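Local coordinates for protein peptidase S8 and S53, subtilisin, kexin, sedolisin (Mycobacterium smegmatis, PDB 4KG7) that probably acts as a membrane-associated serine endopeptidase of the subtilisin family, the mycosin protease MycP3 of the ESX-3 type VII secretion system, at residues A[159-162]-A[163-167]; A[35-38]-A[39-43]. One frame throughout, in Å; residues are numbered along the deposited sequence.

Contact 1: residues A[159-162]-A[163-167]; sequences ETLA and RAVVR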
ATOM      1  N   GLU A 159     -14.692   4.348   6.405  1.00 10.48           N
ATOM      2  CA  GLU A 159     -14.935   4.697   7.801  1.00 10.58           C
ATOM      3  C   GLU A 159     -13.865   4.041   8.662  1.00  9.76           C
ATOM      4  O   GLU A 159     -13.298   4.680   9.543  1.00  9.99           O
ATOM      5  CB  GLU A 159     -16.351   4.279   8.210  1.00 11.38           C
ATOM      6  CG  GLU A 159     -16.820   4.789   9.572  1.00 12.19           C
ATOM      7  CD  GLU A 159     -16.251   4.013  10.763  1.00 12.07           C
ATOM      8  OE1 GLU A 159     -16.035   2.791  10.674  1.00 12.32           O
ATOM      9  OE2 GLU A 159     -16.080   4.654  11.823  1.00 13.18           O
ATOM     10  N   THR A 160     -13.547   2.776   8.415  1.00  9.01           N
ATOM     11  CA  THR A 160     -12.483   2.139   9.179  1.00  8.46           C
ATOM     12  C   THR A 160     -11.104   2.610   8.732  1.00  7.81           C
ATOM     13  O   THR A 160     -10.199   2.732   9.571  1.00  7.65           O
ATOM     14  CB  THR A 160     -12.531   0.612   9.091  1.00  8.48           C
ATOM     15  OG1 THR A 160     -12.467   0.224   7.715  1.00  8.45           O
ATOM     16  CG2 THR A 160     -13.791   0.080   9.726  1.00  9.03           C
ATOM     17  N   LEU A 161     -10.942   2.907   7.437  1.00  7.34           N
ATOM     18  CA  LEU A 161      -9.643   3.325   6.967  1.00  6.90           C
ATOM     19  C   LEU A 161      -9.232   4.634   7.685  1.00  6.70           C
ATOM     20  O   LEU A 161      -8.074   4.797   8.125  1.00  6.53           O
ATOM     21  CB  LEU A 161      -9.629   3.560   5.459  1.00  6.91           C
ATOM     22  CG  LEU A 161      -8.275   4.045   4.922  1.00  6.69           C
ATOM     23  CD1 LEU A 161      -7.175   3.083   5.272  1.00  6.58           C
ATOM     24  CD2 LEU A 161      -8.353   4.242   3.406  1.00  6.78           C
ATOM     25  N   ALA A 162     -10.189   5.558   7.816  1.00  6.92           N
ATOM     26  CA  ALA A 162      -9.870   6.854   8.425  1.00  6.88           C
ATOM     27  C   ALA A 162      -9.441   6.662   9.873  1.00  6.82           C
ATOM     28  O   ALA A 162      -8.482   7.293  10.337  1.00  6.75           O
ATOM     29  CB  ALA A 162     -11.061   7.767   8.364  1.00  7.26           C
ATOM     30  N   ARG A 163     -10.169   5.818  10.606  1.00  6.97           N
ATOM     31  CA  ARG A 163      -9.780   5.552  11.981  1.00  7.01           C
ATOM     32  C   ARG A 163      -8.407   4.890  12.042  1.00  6.58           C
ATOM     33  O   ARG A 163      -7.583   5.206  12.914  1.00  6.65           O
ATOM     34  CB  ARG A 163     -10.829   4.698  12.682  1.00  7.33           C
ATOM     35  CG  ARG A 163     -12.119   5.463  12.940  1.00  7.85           C
ATOM     36  CD  ARG A 163     -13.025   4.671  13.876  1.00  8.37           C
ATOM     37  NE  ARG A 163     -13.759   3.605  13.207  1.00  8.56           N
ATOM     38  CZ  ARG A 163     -13.963   2.366  13.658  1.00  8.80           C
ATOM     39  NH1 ARG A 163     -13.382   1.884  14.748  1.00  8.93           N
ATOM     40  NH2 ARG A 163     -14.749   1.567  12.963  1.00  9.13           N
ATOM     41  N   ALA A 164      -8.171   3.936  11.148  1.00  6.28           N
ATOM     42  CA  ALA A 164      -6.899   3.197  11.160  1.00  5.96           C
ATOM     43  C   ALA A 164      -5.715   4.099  10.879  1.00  5.81           C
ATOM     44  O   ALA A 164      -4.628   3.887  11.408  1.00  5.59           O
ATOM     45  CB  ALA A 164      -6.946   2.062  10.154  1.00  5.84           C
ATOM     46  N   VAL A 165      -5.916   5.077  10.021  1.00  5.87           N
ATOM     47  CA  VAL A 165      -4.864   6.029   9.688  1.00  5.85           C
ATOM     48  C   VAL A 165      -4.491   6.869  10.902  1.00  6.04           C
ATOM     49  O   VAL A 165      -3.325   7.047  11.195  1.00  6.08           O
ATOM     50  CB  VAL A 165      -5.273   6.897   8.469  1.00  5.96           C
ATOM     51  CG1 VAL A 165      -4.439   8.168   8.353  1.00  6.04           C
ATOM     52  CG2 VAL A 165      -5.251   6.080   7.180  1.00  5.85           C
ATOM     53  N   VAL A 166      -5.497   7.382  11.604  1.00  6.28           N
ATOM     54  CA  VAL A 166      -5.267   8.105  12.839  1.00  6.54           C
ATOM     55  C   VAL A 166      -4.574   7.209  13.856  1.00  6.61           C
ATOM     56  O   VAL A 166      -3.635   7.638  14.519  1.00  6.72           O
ATOM     57  CB  VAL A 166      -6.577   8.641  13.399  1.00  6.88           C
ATOM     58  CG1 VAL A 166      -6.346   9.179  14.805  1.00  7.24           C
ATOM     59  CG2 VAL A 166      -7.110   9.703  12.459  1.00  6.97           C
ATOM     60  N   ARG A 167      -5.050   5.974  14.005  1.00  6.65           N
ATOM     61  CA  ARG A 167      -4.433   5.039  14.959  1.00  6.83           C
ATOM     62  C   ARG A 167      -2.956   4.786  14.635  1.00  6.70           C
ATOM     63  O   ARG A 167      -2.114   4.859  15.511  1.00  6.97           O
ATOM     64  CB  ARG A 167      -5.222   3.735  14.957  1.00  6.91           C
ATOM     65  CG  ARG A 167      -4.818   2.739  16.015  1.00  7.20           C
ATOM     66  CD  ARG A 167      -5.662   1.481  15.875  1.00  7.35           C
ATOM     67  NE  ARG A 167      -5.464   0.593  17.029  1.00  7.83           N
ATOM     68  CZ  ARG A 167      -5.995   0.768  18.250  1.00  8.42           C
ATOM     69  NH1 ARG A 167      -6.867   1.750  18.485  1.00  8.67           N
ATOM     70  NH2 ARG A 167      -5.734  -0.112  19.232  1.00  8.91           N
TER
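Arg163 turns the edge of its guanidinium to the carboxylate of Glu159, one helical turn earlier, in a two-pronged i to i+4 salt bridge. The stronger prong runs from Arg163 NH2 to Glu159 OE1 at 2.9 Å. It is nearly straight, with an N-H...O angle of 170°. OE1 sits almost in the guanidinium plane and offers its syn lone pair. The second prong, from Arg163 NE to Glu159 OE2, is also 2.9 Å long but weak and bent. The two planes are 35° apart, so the pairing is not flat. The arginine chain folds at chi3 (-80°), and this turns its end back toward the glutamate. NH2 also lies 3.7 Å from Thr160 CG2, while Thr160 OG1 bonds to Gln135. The carbonyls of Thr19 and Gly21 take further hydrogen bonds from NH1 and NH2 of Arg163. The guanidinium thus joins the helix to the N-terminal segment, and its rotation is well restrained.

On the side facing the sheet the side chains meet through apolar contact. Leu161 CD1 meets Val165 CG2 at 4.0 Å, and both side chains rest on Ile72 of strand 68-73. Val165 CG2 also comes within 3.2 Å of Leu161 O. The backbone bond from Ala164 N to Thr160 O measures 2.8 Å, and those of Val165 and Val166 continue the i to i+4 pattern. Ala162 and Val166 pack on Ala198 of helix 193-205. This is an alpha helix with a polar and an apolar side, packed on the central parallel sheet of the subtilisin fold.

Contact 2: residues A[35-38]-A[39-43]; sequences TSVL and PGTDP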
ATOM      1  N   THR A  35      -0.845 -18.035   1.254  1.00 11.21           N
ATOM      2  CA  THR A  35      -0.026 -17.987   0.041  1.00 10.62           C
ATOM      3  C   THR A  35       0.898 -19.204  -0.048  1.00 11.10           C
ATOM      4  O   THR A  35       1.308 -19.751   0.973  1.00 12.13           O
ATOM      5  CB  THR A  35       0.805 -16.692   0.003  1.00  9.71           C
ATOM      6  OG1 THR A  35       1.533 -16.540   1.234  1.00  9.05           O
ATOM      7  CG2 THR A  35      -0.080 -15.507  -0.160  1.00  9.28           C
ATOM      8  N   SER A  36       1.208 -19.616  -1.266  1.00 11.23           N
ATOM      9  CA  SER A  36       1.866 -20.888  -1.533  1.00 11.73           C
ATOM     10  C   SER A  36       2.993 -20.683  -2.546  1.00 11.11           C
ATOM     11  O   SER A  36       3.146 -19.615  -3.120  1.00 10.55           O
ATOM     12  CB  SER A  36       0.850 -21.926  -2.128  1.00 12.70           C
ATOM     13  OG  SER A  36      -0.267 -22.121  -1.262  1.00 14.84           O
ATOM     14  N   VAL A  37       3.752 -21.745  -2.766  1.00 11.04           N
ATOM     15  CA  VAL A  37       4.785 -21.760  -3.803  1.00 10.92           C
ATOM     16  C   VAL A  37       4.198 -22.222  -5.140  1.00 11.05           C
ATOM     17  O   VAL A  37       3.627 -23.292  -5.242  1.00 11.15           O
ATOM     18  CB  VAL A  37       5.981 -22.636  -3.374  1.00 11.50           C
ATOM     19  CG1 VAL A  37       7.044 -22.723  -4.448  1.00 11.79           C
ATOM     20  CG2 VAL A  37       6.601 -22.082  -2.096  1.00 11.40           C
ATOM     21  N   LEU A  38       4.426 -21.426  -6.185  1.00 10.71           N
ATOM     22  CA  LEU A  38       3.985 -21.763  -7.521  1.00 11.15           C
ATOM     23  C   LEU A  38       4.862 -22.881  -8.080  1.00 11.66           C
ATOM     24  O   LEU A  38       6.066 -22.710  -8.160  1.00 11.51           O
ATOM     25  CB  LEU A  38       4.096 -20.502  -8.387  1.00 11.05           C
ATOM     26  CG  LEU A  38       3.525 -20.570  -9.793  1.00 11.69           C
ATOM     27  CD1 LEU A  38       2.022 -20.836  -9.734  1.00 11.92           C
ATOM     28  CD2 LEU A  38       3.843 -19.251 -10.491  1.00 11.65           C
ATOM     29  N   PRO A  39       4.269 -24.022  -8.485  1.00 12.19           N
ATOM     30  CA  PRO A  39       5.116 -25.067  -8.994  1.00 12.98           C
ATOM     31  C   PRO A  39       5.955 -24.644 -10.202  1.00 13.42           C
ATOM     32  O   PRO A  39       5.501 -23.866 -11.051  1.00 13.46           O
ATOM     33  CB  PRO A  39       4.124 -26.176  -9.352  1.00 13.41           C
ATOM     34  CG  PRO A  39       3.013 -25.987  -8.374  1.00 13.09           C
ATOM     35  CD  PRO A  39       2.897 -24.506  -8.239  1.00 12.36           C
ATOM     36  N   GLY A  40       7.201 -25.102 -10.224  1.00 14.12           N
ATOM     37  CA  GLY A  40       8.094 -24.751 -11.304  1.00 14.89           C
ATOM     38  C   GLY A  40       8.904 -23.505 -11.069  1.00 14.94           C
ATOM     39  O   GLY A  40       9.732 -23.142 -11.912  1.00 15.57           O
ATOM     40  N   THR A  41       8.681 -22.841  -9.943  1.00 15.00           N
ATOM     41  CA  THR A  41       9.448 -21.651  -9.597  1.00 15.08           C
ATOM     42  C   THR A  41      10.442 -21.972  -8.494  1.00 16.33           C
ATOM     43  O   THR A  41      10.326 -22.978  -7.799  1.00 17.06           O
ATOM     44  CB  THR A  41       8.548 -20.486  -9.117  1.00 14.29           C
ATOM     45  OG1 THR A  41       7.890 -20.846  -7.897  1.00 13.64           O
ATOM     46  CG2 THR A  41       7.528 -20.096 -10.179  1.00 14.44           C
ATOM     47  N   ASP A  42      11.395 -21.058  -8.326  1.00 17.56           N
ATOM     48  CA  ASP A  42      12.363 -21.119  -7.256  1.00 18.67           C
ATOM     49  C   ASP A  42      12.257 -19.791  -6.492  1.00 17.64           C
ATOM     50  O   ASP A  42      12.938 -18.810  -6.833  1.00 17.50           O
ATOM     51  CB  ASP A  42      13.766 -21.304  -7.823  1.00 20.69           C
ATOM     52  CG  ASP A  42      14.821 -21.334  -6.751  1.00 21.95           C
ATOM     53  OD1 ASP A  42      14.459 -21.407  -5.549  1.00 23.39           O
ATOM     54  OD2 ASP A  42      16.006 -21.251  -7.120  1.00 24.88           O
ATOM     55  N   PRO A  43      11.371 -19.755  -5.474  1.00 17.07           N
ATOM     56  CA  PRO A  43      11.202 -18.492  -4.739  1.00 16.37           C
ATOM     57  C   PRO A  43      12.428 -18.065  -3.975  1.00 16.36           C
ATOM     58  O   PRO A  43      12.505 -16.903  -3.604  1.00 15.25           O
ATOM     59  CB  PRO A  43      10.079 -18.784  -3.737  1.00 16.86           C
ATOM     60  CG  PRO A  43       9.508 -20.084  -4.122  1.00 17.50           C
ATOM     61  CD  PRO A  43      10.471 -20.812  -4.985  1.00 17.71           C
TER
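Leu38 and Thr41 meet through hydrogen bonds that close a type II beta turn. Leu38 O accepts twice from the same residue. Thr41 N reaches it at 3.2 Å, the usual bond across such a turn. Thr41 OG1 donates to it at 2.6 Å and approaches in the carbonyl plane, on a lone pair. With chi1 at 64°, the hydroxyl of Thr41 is tucked between its own backbone N and carbonyl carbon, where it can face Leu38 O. OG1 is also bonded to Asn303 ND2, and Asn303 OD1 takes the N-H of Leu38. One asparagine side chain therefore holds both ends of the turn.

The backbone shape comes from Pro39 and Gly40 at the two corners. Gly40 takes up a positive-phi conformation (phi 90°, psi -3°) at the second corner, as is usual in type II turns.

Apolar contacts lie beyond the turn bonds. Leu38 CD2 touches Thr41 CG2 at 3.8 Å, the two side chains crossing at about a right angle. Leu38 CD1 lies 4.1 Å from Pro39 CD, and the leucine also packs on Leu312 and Pro314 of strand 312-314. Val37 CG1 meets the ring of Pro43 at its CG, 3.6 Å away, again nearly at right angles. The chain thus bends far enough for residues six apart to touch.

The chemistry implies a surface turn closed by its own hydrogen bonds and held to the neighbouring strands through Asn303 and Leu312. A doubly gripped carbonyl, a proline and a glycine at the two corners and small apolar patches define its course, without any charged pair between the two segments.

How the contacts relate
From the N terminus the chain reaches contact 2 first. Residues 35-43 lie in the loop between strand 26-28 and helix 48-53. They contain a tight turn at 38-41 on the surface, beside strands 301-306 and 312-314 from much later in the sequence. Contact 1 follows within helix 150-170, where it closes helical turns rather than a loop. This helix joins strand 68-73, helix 193-205 and the N-terminal residues 19-21. The contacts are in series, so they neither nest nor cross. The centres of contact 1 and contact 2 are about 35 Å apart. They lie on opposite sides of the chain's centre. Their nearest atoms are about 21 Å apart.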